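Local coordinates for protein phosphoribosylformylglycinamidine synthase 2 (Thermus thermophilus, PDB 3VIU) that belongs to the PurM-like (AIR synthase-related) family of nucleotide-binding proteins and binds adenosine-5'-diphosphate and magnesium, at residues Y483-N488 with A506-A511; P235-L240 with W327-V332. All blocks are in the same frame, centred on the assembly; numbering follows the deposited sequence.

Contact 1. Residues Y483-N488 with A506-A511. With ADP (adenosine-5'-diphosphate), chain B.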
ATOM      1  N   TYR A 483      -2.850  -4.402  -8.951  1.00 11.94           N
ATOM      2  CA  TYR A 483      -2.822  -3.929  -7.585  1.00 13.21           C
ATOM      3  C   TYR A 483      -1.711  -4.571  -6.778  1.00 14.89           C
ATOM      4  O   TYR A 483      -1.039  -5.485  -7.239  1.00 16.37           O
ATOM      5  CB  TYR A 483      -4.164  -4.168  -6.895  1.00 10.91           C
ATOM      6  CG  TYR A 483      -4.436  -5.599  -6.519  1.00 11.15           C
ATOM      7  CD1 TYR A 483      -5.011  -6.489  -7.429  1.00  9.68           C
ATOM      8  CD2 TYR A 483      -4.124  -6.065  -5.242  1.00 12.56           C
ATOM      9  CE1 TYR A 483      -5.272  -7.804  -7.073  1.00 11.06           C
ATOM     10  CE2 TYR A 483      -4.380  -7.377  -4.876  1.00 12.36           C
ATOM     11  CZ  TYR A 483      -4.951  -8.242  -5.794  1.00 11.52           C
ATOM     12  OH  TYR A 483      -5.165  -9.545  -5.432  1.00 12.24           O
ATOM     13  N   THR A 484      -1.527  -4.058  -5.570  1.00 16.00           N
ATOM     14  CA  THR A 484      -0.531  -4.542  -4.628  1.00 14.71           C
ATOM     15  C   THR A 484      -1.321  -4.623  -3.318  1.00 15.63           C
ATOM     16  O   THR A 484      -2.121  -3.729  -3.018  1.00 14.77           O
ATOM     17  CB  THR A 484       0.634  -3.527  -4.500  1.00 14.90           C
ATOM     18  OG1 THR A 484       1.658  -4.062  -3.653  1.00 15.49           O
ATOM     19  CG2 THR A 484       0.128  -2.207  -3.921  1.00 13.69           C
ATOM     20  N   ASP A 485      -1.133  -5.695  -2.553  1.00 14.62           N
ATOM     21  CA  ASP A 485      -1.868  -5.837  -1.305  1.00 13.62           C
ATOM     22  C   ASP A 485      -0.972  -6.024  -0.097  1.00 15.53           C
ATOM     23  O   ASP A 485      -0.155  -6.949  -0.045  1.00 16.32           O
ATOM     24  CB  ASP A 485      -2.836  -7.016  -1.383  1.00 12.61           C
ATOM     25  CG  ASP A 485      -2.123  -8.339  -1.551  1.00 15.60           C
ATOM     26  OD1 ASP A 485      -2.355  -9.261  -0.738  1.00 14.55           O
ATOM     27  OD2 ASP A 485      -1.328  -8.460  -2.505  1.00 17.83           O
ATOM     28  N   GLY A 486      -1.123  -5.127   0.872  1.00 14.13           N
ATOM     29  CA  GLY A 486      -0.356  -5.222   2.090  1.00 10.43           C
ATOM     30  C   GLY A 486      -1.274  -5.846   3.121  1.00 12.62           C
ATOM     31  O   GLY A 486      -2.143  -5.174   3.665  1.00 10.42           O
ATOM     32  N   LEU A 487      -1.105  -7.138   3.377  1.00 13.60           N
ATOM     33  CA  LEU A 487      -1.940  -7.814   4.359  1.00 14.40           C
ATOM     34  C   LEU A 487      -1.377  -7.629   5.767  1.00 14.97           C
ATOM     35  O   LEU A 487      -0.172  -7.755   5.983  1.00 17.59           O
ATOM     36  CB  LEU A 487      -2.037  -9.308   4.037  1.00 14.18           C
ATOM     37  CG  LEU A 487      -2.497  -9.685   2.621  1.00 16.14           C
ATOM     38  CD1 LEU A 487      -2.655 -11.195   2.538  1.00 14.22           C
ATOM     39  CD2 LEU A 487      -3.814  -8.987   2.272  1.00 13.01           C
ATOM     40  N   ASN A 488      -2.259  -7.321   6.712  1.00 14.39           N
ATOM     41  CA  ASN A 488      -1.896  -7.138   8.119  1.00 11.46           C
ATOM     42  C   ASN A 488      -2.980  -7.832   8.936  1.00 11.49           C
ATOM     43  O   ASN A 488      -4.150  -7.465   8.858  1.00 13.13           O
ATOM     44  CB  ASN A 488      -1.865  -5.657   8.471  1.00  9.52           C
ATOM     45  CG  ASN A 488      -0.952  -4.863   7.559  1.00 10.04           C
ATOM     46  OD1 ASN A 488       0.240  -4.735   7.813  1.00  7.66           O
ATOM     47  ND2 ASN A 488      -1.511  -4.343   6.478  1.00  9.05           N
ATOM     48  N   ALA A 506      -9.372 -14.704   0.172  1.00 12.69           N
ATOM     49  CA  ALA A 506     -10.465 -15.103  -0.708  1.00 14.22           C
ATOM     50  C   ALA A 506     -11.187 -13.847  -1.198  1.00 14.99           C
ATOM     51  O   ALA A 506     -11.656 -13.792  -2.334  1.00 16.69           O
ATOM     52  CB  ALA A 506     -11.443 -16.027   0.028  1.00 12.39           C
ATOM     53  N   GLY A 507     -11.269 -12.838  -0.339  1.00 14.20           N
ATOM     54  CA  GLY A 507     -11.920 -11.602  -0.723  1.00 14.70           C
ATOM     55  C   GLY A 507     -11.239 -10.944  -1.913  1.00 14.83           C
ATOM     56  O   GLY A 507     -11.900 -10.548  -2.870  1.00 15.27           O
ATOM     57  N   LEU A 508      -9.916 -10.819  -1.846  1.00 14.64           N
ATOM     58  CA  LEU A 508      -9.132 -10.220  -2.924  1.00 13.99           C
ATOM     59  C   LEU A 508      -9.292 -11.002  -4.230  1.00 15.82           C
ATOM     60  O   LEU A 508      -9.521 -10.427  -5.295  1.00 14.49           O
ATOM     61  CB  LEU A 508      -7.659 -10.176  -2.519  1.00 12.82           C
ATOM     62  CG  LEU A 508      -7.093  -8.884  -1.905  1.00 14.56           C
ATOM     63  CD1 LEU A 508      -8.186  -8.048  -1.263  1.00 13.08           C
ATOM     64  CD2 LEU A 508      -6.016  -9.247  -0.899  1.00 11.50           C
ATOM     65  N   LYS A 509      -9.173 -12.319  -4.133  1.00 15.67           N
ATOM     66  CA  LYS A 509      -9.306 -13.192  -5.285  1.00 16.85           C
ATOM     67  C   LYS A 509     -10.609 -12.895  -6.016  1.00 18.09           C
ATOM     68  O   LYS A 509     -10.629 -12.651  -7.227  1.00 17.39           O
ATOM     69  CB  LYS A 509      -9.298 -14.649  -4.823  1.00 18.80           C
ATOM     70  CG  LYS A 509      -9.672 -15.660  -5.891  1.00 22.05           C
ATOM     71  CD  LYS A 509      -9.978 -17.009  -5.260  1.00 26.59           C
ATOM     72  CE  LYS A 509     -10.276 -18.074  -6.315  1.00 30.82           C
ATOM     73  NZ  LYS A 509     -11.383 -17.704  -7.252  1.00 32.09           N
ATOM     74  N   GLU A 510     -11.696 -12.903  -5.256  1.00 18.80           N
ATOM     75  CA  GLU A 510     -13.017 -12.668  -5.809  1.00 19.95           C
ATOM     76  C   GLU A 510     -13.174 -11.300  -6.461  1.00 18.62           C
ATOM     77  O   GLU A 510     -13.752 -11.195  -7.538  1.00 18.67           O
ATOM     78  CB  GLU A 510     -14.062 -12.870  -4.717  1.00 22.58           C
ATOM     79  CG  GLU A 510     -15.490 -12.801  -5.198  1.00 32.02           C
ATOM     80  CD  GLU A 510     -16.454 -13.402  -4.191  1.00 37.58           C
ATOM     81  OE1 GLU A 510     -17.681 -13.249  -4.381  1.00 40.54           O
ATOM     82  OE2 GLU A 510     -15.982 -14.035  -3.213  1.00 39.79           O
ATOM     83  N   ALA A 511     -12.655 -10.255  -5.819  1.00 17.01           N
ATOM     84  CA  ALA A 511     -12.749  -8.910  -6.379  1.00 17.14           C
ATOM     85  C   ALA A 511     -11.835  -8.805  -7.595  1.00 16.30           C
ATOM     86  O   ALA A 511     -12.181  -8.195  -8.604  1.00 15.31           O
ATOM     87  CB  ALA A 511     -12.350  -7.874  -5.336  1.00 16.34           C
TER
HETATM   88  PB  ADP B 800      11.238  -7.492   0.737  1.00 74.65           P
HETATM   89  O1B ADP B 800      11.646  -8.220   1.971  1.00 75.79           O
HETATM   90  O2B ADP B 800      10.331  -6.226   1.143  1.00 74.08           O
HETATM   91  O3B ADP B 800      12.629  -6.988  -0.073  1.00 74.54           O
HETATM   92  PA  ADP B 800       9.623  -9.684   0.555  1.00 68.93           P
HETATM   93  O1A ADP B 800      10.541 -10.852   0.671  1.00 68.84           O
HETATM   94  O2A ADP B 800       9.199  -9.205   2.044  1.00 68.99           O
HETATM   95  O3A ADP B 800      10.378  -8.472  -0.257  1.00 71.48           O
HETATM   96  O5' ADP B 800       8.251 -10.063  -0.246  1.00 64.03           O
HETATM   97  C5' ADP B 800       8.348 -11.405  -0.763  1.00 57.25           C
HETATM   98  C4' ADP B 800       7.852 -11.529  -2.234  1.00 52.52           C
HETATM   99  O4' ADP B 800       6.494 -12.072  -2.285  1.00 50.76           O
HETATM  100  C3' ADP B 800       7.792 -10.185  -3.006  1.00 50.00           C
HETATM  101  O3' ADP B 800       8.083 -10.415  -4.391  1.00 48.00           O
HETATM  102  C2' ADP B 800       6.358  -9.711  -2.772  1.00 48.84           C
HETATM  103  O2' ADP B 800       5.911  -8.811  -3.789  1.00 46.83           O
HETATM  104  C1' ADP B 800       5.565 -11.020  -2.727  1.00 49.10           C
HETATM  105  N9  ADP B 800       4.413 -10.925  -1.820  1.00 48.44           N
HETATM  106  C8  ADP B 800       4.449 -10.966  -0.454  1.00 47.66           C
HETATM  107  N7  ADP B 800       3.249 -10.858   0.038  1.00 47.23           N
HETATM  108  C5  ADP B 800       2.362 -10.739  -0.972  1.00 46.31           C
HETATM  109  C6  ADP B 800       0.953 -10.593  -1.059  1.00 45.84           C
HETATM  110  N6  ADP B 800       0.180 -10.547   0.086  1.00 45.15           N
HETATM  111  N1  ADP B 800       0.385 -10.500  -2.282  1.00 45.24           N
HETATM  112  C2  ADP B 800       1.117 -10.542  -3.405  1.00 44.61           C
HETATM  113  N3  ADP B 800       2.444 -10.678  -3.366  1.00 44.46           N
HETATM  114  C4  ADP B 800       3.098 -10.779  -2.188  1.00 46.63           C
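D485 and L508 mark the backbone register between strand segment 483-488 and helix segment 506-511, their CA atoms 8.6 Å apart. The two short segments run nearly antiparallel, at 166°, with axes separated by 11.5 Å. Y483, D485 and L487, alternate residues of the strand, all send their CB atoms toward the helix, and no hydrogen bond crosses the gap. This is the strand-helix packing of a beta-alpha-beta unit completed by strand 519-525, within the second PurM-like N-terminal domain.

L508 supplies all of the helix side. Toward one end, Y483 lays its ring obliquely to the leucine, bringing OH to 3.9 Å from L508 CB and CE2 to 4.3 Å from L508 CG. Methyl CD2 of L508 reaches further, to 3.9 Å from L487 CD2, where the two leucines lie alongside each other with their branches pointing opposite ways. The same methyl sits 3.7 Å from D485 OD1. Because the modelled torsions of L508 are far from staggered, the exact placing of this methyl deserves some caution.

With chi1 at 64°, the D485 carboxylate stands between its own backbone N and carbonyl carbon, while its CB meets the edge of the Y483 ring in the ring plane. In this position it turns its oxygens to the adenine of ADP. N6 donates to D485 OD1 over 3.0 Å, the N-H...O angle being a bent 145°. OD2 comes within 2.7 Å of ADP N1, and L487 lies beside N6.

Thus D485 OD1 faces a nonpolar methyl on the helix side and an amino group on the ligand side. The approach of OD2 to N1, two atoms that usually accept, would be easier to explain with a proton between them, although the coordinates do not settle this.

Contact 2. Residues P235-L240 with W327-V332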
ATOM      1  N   PRO A 235      18.619   9.341   4.702  1.00 24.32           N
ATOM      2  CA  PRO A 235      18.051   9.685   3.391  1.00 23.71           C
ATOM      3  C   PRO A 235      19.007  10.451   2.486  1.00 24.07           C
ATOM      4  O   PRO A 235      18.942  10.355   1.256  1.00 24.18           O
ATOM      5  CB  PRO A 235      16.828  10.510   3.760  1.00 24.44           C
ATOM      6  CG  PRO A 235      17.295  11.227   4.992  1.00 24.25           C
ATOM      7  CD  PRO A 235      17.970  10.117   5.774  1.00 22.68           C
ATOM      8  N   PHE A 236      19.895  11.217   3.100  1.00 23.52           N
ATOM      9  CA  PHE A 236      20.865  11.983   2.341  1.00 24.39           C
ATOM     10  C   PHE A 236      21.754  11.031   1.553  1.00 23.60           C
ATOM     11  O   PHE A 236      22.039  11.270   0.378  1.00 22.10           O
ATOM     12  CB  PHE A 236      21.658  12.862   3.302  1.00 25.70           C
ATOM     13  CG  PHE A 236      20.791  13.844   4.036  1.00 26.95           C
ATOM     14  CD1 PHE A 236      20.270  14.951   3.377  1.00 25.16           C
ATOM     15  CD2 PHE A 236      20.420  13.611   5.359  1.00 26.86           C
ATOM     16  CE1 PHE A 236      19.386  15.809   4.022  1.00 27.91           C
ATOM     17  CE2 PHE A 236      19.535  14.464   6.014  1.00 25.67           C
ATOM     18  CZ  PHE A 236      19.016  15.561   5.347  1.00 27.09           C
ATOM     19  N   LEU A 237      22.169   9.943   2.201  1.00 23.36           N
ATOM     20  CA  LEU A 237      22.985   8.924   1.555  1.00 20.77           C
ATOM     21  C   LEU A 237      22.075   8.131   0.624  1.00 20.95           C
ATOM     22  O   LEU A 237      22.515   7.590  -0.396  1.00 20.26           O
ATOM     23  CB  LEU A 237      23.595   7.993   2.602  1.00 21.98           C
ATOM     24  CG  LEU A 237      24.266   6.722   2.079  1.00 22.23           C
ATOM     25  CD1 LEU A 237      25.373   7.076   1.102  1.00 23.23           C
ATOM     26  CD2 LEU A 237      24.810   5.921   3.255  1.00 22.28           C
ATOM     27  N   GLY A 238      20.795   8.078   0.980  1.00 20.03           N
ATOM     28  CA  GLY A 238      19.828   7.360   0.172  1.00 21.48           C
ATOM     29  C   GLY A 238      19.717   7.961  -1.213  1.00 21.70           C
ATOM     30  O   GLY A 238      19.631   7.238  -2.206  1.00 21.64           O
ATOM     31  N   LYS A 239      19.719   9.291  -1.276  1.00 23.46           N
ATOM     32  CA  LYS A 239      19.632  10.013  -2.545  1.00 22.23           C
ATOM     33  C   LYS A 239      20.810   9.618  -3.437  1.00 21.16           C
ATOM     34  O   LYS A 239      20.642   9.328  -4.621  1.00 18.58           O
ATOM     35  CB  LYS A 239      19.650  11.523  -2.285  1.00 22.90           C
ATOM     36  CG  LYS A 239      19.658  12.397  -3.538  1.00 25.45           C
ATOM     37  CD  LYS A 239      18.351  12.320  -4.315  1.00 27.59           C
ATOM     38  CE  LYS A 239      18.421  13.159  -5.596  1.00 30.26           C
ATOM     39  NZ  LYS A 239      17.199  13.060  -6.453  1.00 31.33           N
ATOM     40  N   LEU A 240      22.005   9.608  -2.853  1.00 21.72           N
ATOM     41  CA  LEU A 240      23.214   9.238  -3.586  1.00 21.47           C
ATOM     42  C   LEU A 240      23.120   7.797  -4.076  1.00 20.48           C
ATOM     43  O   LEU A 240      23.451   7.491  -5.225  1.00 18.68           O
ATOM     44  CB  LEU A 240      24.440   9.409  -2.678  1.00 20.49           C
ATOM     45  CG  LEU A 240      25.236  10.721  -2.785  1.00 22.76           C
ATOM     46  CD1 LEU A 240      24.330  11.880  -3.169  1.00 19.14           C
ATOM     47  CD2 LEU A 240      25.961  10.989  -1.461  1.00 20.76           C
ATOM     48  N   TRP A 327      28.917   9.613  -8.316  1.00 28.32           N
ATOM     49  CA  TRP A 327      28.001  10.055  -7.266  1.00 27.38           C
ATOM     50  C   TRP A 327      28.655  10.057  -5.883  1.00 27.09           C
ATOM     51  O   TRP A 327      27.976  10.097  -4.863  1.00 26.09           O
ATOM     52  CB  TRP A 327      26.733   9.193  -7.263  1.00 25.11           C
ATOM     53  CG  TRP A 327      25.913   9.399  -8.496  1.00 24.76           C
ATOM     54  CD1 TRP A 327      25.991   8.693  -9.665  1.00 23.34           C
ATOM     55  CD2 TRP A 327      24.966  10.451  -8.726  1.00 23.41           C
ATOM     56  NE1 TRP A 327      25.158   9.243 -10.608  1.00 20.88           N
ATOM     57  CE2 TRP A 327      24.516  10.323 -10.060  1.00 22.53           C
ATOM     58  CE3 TRP A 327      24.457  11.494  -7.935  1.00 24.06           C
ATOM     59  CZ2 TRP A 327      23.576  11.202 -10.626  1.00 22.84           C
ATOM     60  CZ3 TRP A 327      23.523  12.370  -8.497  1.00 22.28           C
ATOM     61  CH2 TRP A 327      23.094  12.215  -9.832  1.00 21.76           C
ATOM     62  N   GLY A 328      29.984  10.024  -5.864  1.00 27.12           N
ATOM     63  CA  GLY A 328      30.710  10.044  -4.608  1.00 28.19           C
ATOM     64  C   GLY A 328      30.530   8.826  -3.725  1.00 27.41           C
ATOM     65  O   GLY A 328      30.680   8.917  -2.511  1.00 26.61           O
ATOM     66  N   LEU A 329      30.219   7.683  -4.326  1.00 28.94           N
ATOM     67  CA  LEU A 329      30.023   6.457  -3.557  1.00 31.45           C
ATOM     68  C   LEU A 329      31.013   5.340  -3.891  1.00 33.12           C
ATOM     69  O   LEU A 329      31.453   5.197  -5.037  1.00 33.30           O
ATOM     70  CB  LEU A 329      28.600   5.933  -3.760  1.00 31.40           C
ATOM     71  CG  LEU A 329      27.455   6.733  -3.140  1.00 30.93           C
ATOM     72  CD1 LEU A 329      26.123   6.179  -3.628  1.00 29.29           C
ATOM     73  CD2 LEU A 329      27.557   6.668  -1.622  1.00 30.24           C
ATOM     74  N   ASP A 330      31.353   4.553  -2.873  1.00 34.83           N
ATOM     75  CA  ASP A 330      32.263   3.426  -3.035  1.00 36.68           C
ATOM     76  C   ASP A 330      31.430   2.224  -3.457  1.00 35.26           C
ATOM     77  O   ASP A 330      30.337   2.005  -2.936  1.00 35.29           O
ATOM     78  CB  ASP A 330      32.965   3.084  -1.717  1.00 41.79           C
ATOM     79  CG  ASP A 330      33.570   4.298  -1.034  1.00 47.14           C
ATOM     80  OD1 ASP A 330      34.374   5.010  -1.680  1.00 49.90           O
ATOM     81  OD2 ASP A 330      33.245   4.537   0.155  1.00 48.67           O
ATOM     82  N   CYS A 331      31.955   1.453  -4.398  1.00 32.55           N
ATOM     83  CA  CYS A 331      31.279   0.263  -4.886  1.00 29.21           C
ATOM     84  C   CYS A 331      32.346  -0.824  -4.955  1.00 27.66           C
ATOM     85  O   CYS A 331      33.158  -0.844  -5.877  1.00 27.09           O
ATOM     86  CB  CYS A 331      30.688   0.532  -6.270  1.00 29.57           C
ATOM     87  SG  CYS A 331      29.498  -0.708  -6.844  1.00 27.96           S
ATOM     88  N   VAL A 332      32.341  -1.729  -3.981  1.00 25.61           N
ATOM     89  CA  VAL A 332      33.343  -2.782  -3.923  1.00 22.82           C
ATOM     90  C   VAL A 332      32.844  -4.222  -4.008  1.00 23.06           C
ATOM     91  O   VAL A 332      31.780  -4.558  -3.494  1.00 20.83           O
ATOM     92  CB  VAL A 332      34.187  -2.642  -2.639  1.00 23.86           C
ATOM     93  CG1 VAL A 332      34.846  -1.263  -2.606  1.00 23.32           C
ATOM     94  CG2 VAL A 332      33.312  -2.854  -1.401  1.00 18.38           C
TER
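The backbone carbonyls of W327 and L240 are each met by a leucine side chain from across the contact, not by an N-H. L240 places its methine CG 3.5 Å from W327 O, though its torsions lie far from staggered, so this placing is less certain. Conversely, L329 CD1 comes within 3.4 Å of L240 O, and no hydrogen bond links the two segments. The chains are nearest at L240 and W327, whose CA atoms are 6.1 Å apart.

L240 buries the most surface, and L329 spans two helix residues because its two methyls part company. CD1 lies against the L240 carbonyl group and 3.8 Å from L240 CB, and CD2 reaches L237 CD1 at 3.5 Å. L237 joins in from one turn earlier. Its CB does not point at L329, but with CG anti to the backbone N (chi1 169°) the branch is carried to the other segment, where the two leucines meet at a slant.

The turn that presents L329 is a Schellman motif closing helix 317-326. G328 is its C-prime residue, with a positive phi of 66°, and the N-H of L329 returns to F324 O. From this turn the chain passes into strand 331-338, where V332 pairs through its backbone with Y199 in the mixed sheet of the first C-terminal domain. The packing sets the first turns of helix 235-250 against the connection between a helix and a sheet strand.

W327 extends the contact along helix 235-250. Its CB is directed at the helix, the indole touches E243 and A244, and NE1 is hydrogen-bonded to E247 OE2. At the start of the helix, the L237 N-H is bound by D234 OD2, and the L237 side chain also touches A202 and E306.

Following the chain from the N terminus, contact 2 comes first: helix 235-250 begins it, and the chain returns 86 residues later at the turn before strand 331-338, closing a long loop within the first AIR synthase-related C-terminal domain. Contact 1 opens afterwards and closes across just 17 residues, between neighbouring elements of the second N-terminal domain. The loops are therefore in series, neither nested nor crossed. Their centres are 36 Å apart and their nearest atoms about 21 Å, so they do not touch. Contact 1 is buried and reaches the ADP pocket, whereas contact 2 lies near the surface, its centre about 27 Å from the centre of the chain.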